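Local coordinates for protein RNA-dependent RNA Polymerase (Bombyx mori cytoplasmic polyhedrosis virus, PDB 6TZ0) that transcribes and replicates the double-stranded RNA genome of the virus as its RNA-directed RNA polymerase, making plus strands and, after core assembly, complementary minus strands, at residues Glu923-Val928 with Lys979-Thr984. Numbering follows the deposited sequence.
Sequences EDISPV and KSAMAT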
loop_
_atom_site.group_PDB
_atom_site.type_symbol
_atom_site.label_atom_id
_atom_site.label_comp_id
_atom_site.label_asym_id
_atom_site.label_seq_id
_atom_site.Cartn_x
_atom_site.Cartn_y
_atom_site.Cartn_z
ATOM N N GLU A 923 14.757 7.569 22.934
ATOM C CA GLU A 923 15.410 8.740 23.504
ATOM C C GLU A 923 14.897 9.965 22.754
ATOM O O GLU A 923 15.235 10.173 21.586
ATOM C CB GLU A 923 16.928 8.601 23.421
ATOM C CG GLU A 923 17.679 9.492 24.390
ATOM C CD GLU A 923 17.996 10.842 23.813
ATOM O OE1 GLU A 923 18.234 10.909 22.594
ATOM O OE2 GLU A 923 17.997 11.835 24.571
ATOM N N ASP A 924 14.080 10.769 23.427
ATOM C CA ASP A 924 13.284 11.789 22.765
ATOM C C ASP A 924 14.093 13.050 22.481
ATOM O O ASP A 924 15.159 13.284 23.053
ATOM C CB ASP A 924 12.066 12.151 23.612
ATOM C CG ASP A 924 11.058 11.024 23.697
ATOM O OD1 ASP A 924 11.006 10.194 22.764
ATOM O OD2 ASP A 924 10.308 10.979 24.694
ATOM N N ILE A 925 13.557 13.871 21.576
ATOM C CA ILE A 925 14.103 15.189 21.275
ATOM C C ILE A 925 13.579 16.189 22.296
ATOM O O ILE A 925 12.675 15.875 23.079
ATOM C CB ILE A 925 13.761 15.633 19.841
ATOM C CG1 ILE A 925 12.253 15.720 19.649
ATOM C CG2 ILE A 925 14.345 14.683 18.829
ATOM C CD1 ILE A 925 11.856 16.366 18.349
ATOM N N SER A 926 14.152 17.390 22.302
ATOM C CA SER A 926 13.773 18.407 23.270
ATOM C C SER A 926 12.369 18.932 22.969
ATOM O O SER A 926 11.968 19.016 21.806
ATOM C CB SER A 926 14.780 19.553 23.251
ATOM O OG SER A 926 14.745 20.251 22.023
ATOM N N PRO A 927 11.590 19.272 24.004
ATOM C CA PRO A 927 10.199 19.695 23.765
ATOM C C PRO A 927 10.072 21.056 23.100
ATOM O O PRO A 927 9.044 21.310 22.458
ATOM C CB PRO A 927 9.590 19.702 25.170
ATOM C CG PRO A 927 10.743 19.922 26.073
ATOM C CD PRO A 927 11.903 19.216 25.442
ATOM N N VAL A 928 11.074 21.929 23.241
ATOM C CA VAL A 928 11.118 23.170 22.472
ATOM C C VAL A 928 11.187 22.864 20.982
ATOM O O VAL A 928 10.494 23.489 20.166
ATOM C CB VAL A 928 12.311 24.029 22.934
ATOM C CG1 VAL A 928 12.428 25.301 22.109
ATOM C CG2 VAL A 928 12.181 24.361 24.408
ATOM N N LYS A 979 5.590 11.449 19.899
ATOM C CA LYS A 979 5.671 9.992 19.917
ATOM C C LYS A 979 6.669 9.486 18.889
ATOM O O LYS A 979 7.545 8.677 19.210
ATOM C CB LYS A 979 4.303 9.357 19.665
ATOM C CG LYS A 979 3.266 9.630 20.725
ATOM C CD LYS A 979 3.650 9.064 22.069
ATOM C CE LYS A 979 2.535 9.301 23.071
ATOM N NZ LYS A 979 2.391 10.755 23.382
ATOM N N SER A 980 6.562 9.950 17.649
ATOM C CA SER A 980 7.288 9.274 16.583
ATOM C C SER A 980 8.642 9.892 16.244
ATOM O O SER A 980 9.150 9.640 15.149
ATOM C CB SER A 980 6.416 9.209 15.329
ATOM O OG SER A 980 6.118 10.504 14.853
ATOM N N ALA A 981 9.258 10.661 17.137
ATOM C CA ALA A 981 10.565 11.240 16.857
ATOM C C ALA A 981 11.585 10.859 17.924
ATOM O O ALA A 981 11.251 10.673 19.097
ATOM C CB ALA A 981 10.486 12.763 16.750
ATOM N N MET A 982 12.845 10.755 17.498
ATOM C CA MET A 982 13.955 10.381 18.363
ATOM C C MET A 982 15.130 11.310 18.110
ATOM O O MET A 982 15.283 11.853 17.015
ATOM C CB MET A 982 14.413 8.951 18.111
ATOM C CG MET A 982 13.417 7.892 18.477
ATOM S SD MET A 982 14.076 6.302 17.987
ATOM C CE MET A 982 13.916 6.494 16.226
ATOM N N ALA A 983 15.972 11.475 19.128
ATOM C CA ALA A 983 17.206 12.231 18.976
ATOM C C ALA A 983 18.408 11.349 18.676
ATOM O O ALA A 983 19.515 11.873 18.520
ATOM C CB ALA A 983 17.482 13.061 20.232
ATOM N N THR A 984 18.220 10.036 18.588
ATOM C CA THR A 984 19.284 9.113 18.231
ATOM C C THR A 984 18.694 7.975 17.413
ATOM O O THR A 984 17.475 7.843 17.284
ATOM C CB THR A 984 20.001 8.573 19.468
ATOM O OG1 THR A 984 21.092 7.739 19.060
ATOM C CG2 THR A 984 19.040 7.774 20.327
#
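Ala983 meets Glu923 through both backbone and side chain. Its N donates to Glu923 O at 2.9 Å, with an N-H...O angle of 174°. Met982 CA lies 3.5 Å from Glu923 O, a secondary CA-H...O contact. The methyl of Ala983 points toward 923-928 and sits between three groups. Glu923 OE1 comes to 3.3 Å from Ala983 CB: CG is placed anti to the backbone N (chi1 -160°) and the chain then bends at chi2 (-89°), bringing the carboxylate alongside the methyl. Asp924 O approaches from the backbone, and Ile925 CG2 packs against Ala983 CB at 3.8 Å. The two branches of Ile925 are divided, since CD1 reaches Ala981 CB in the facing loop (4.2 Å) while CG2 lies over the Met982 carbonyl. At the far end, Thr984 CG2 touches Glu923 CB at 3.8 Å.

The CB of Met982 points away from 923-928, its side chain touches Ile433, Lys922 and Thr987, and its backbone bonds Trp445. The loop after helix 973-979 thus joins residues of the central polymerase domain, such as Trp445, to the turn leading into helix 927-937, whose N-cap is Ser926. With one backbone hydrogen bond and small methyl contacts, the pairing appears to rest on the backbone bond and apolar contact more than on side-chain polarity; the Glu923 carboxylate meets carbon here, making no salt bridge across the contact.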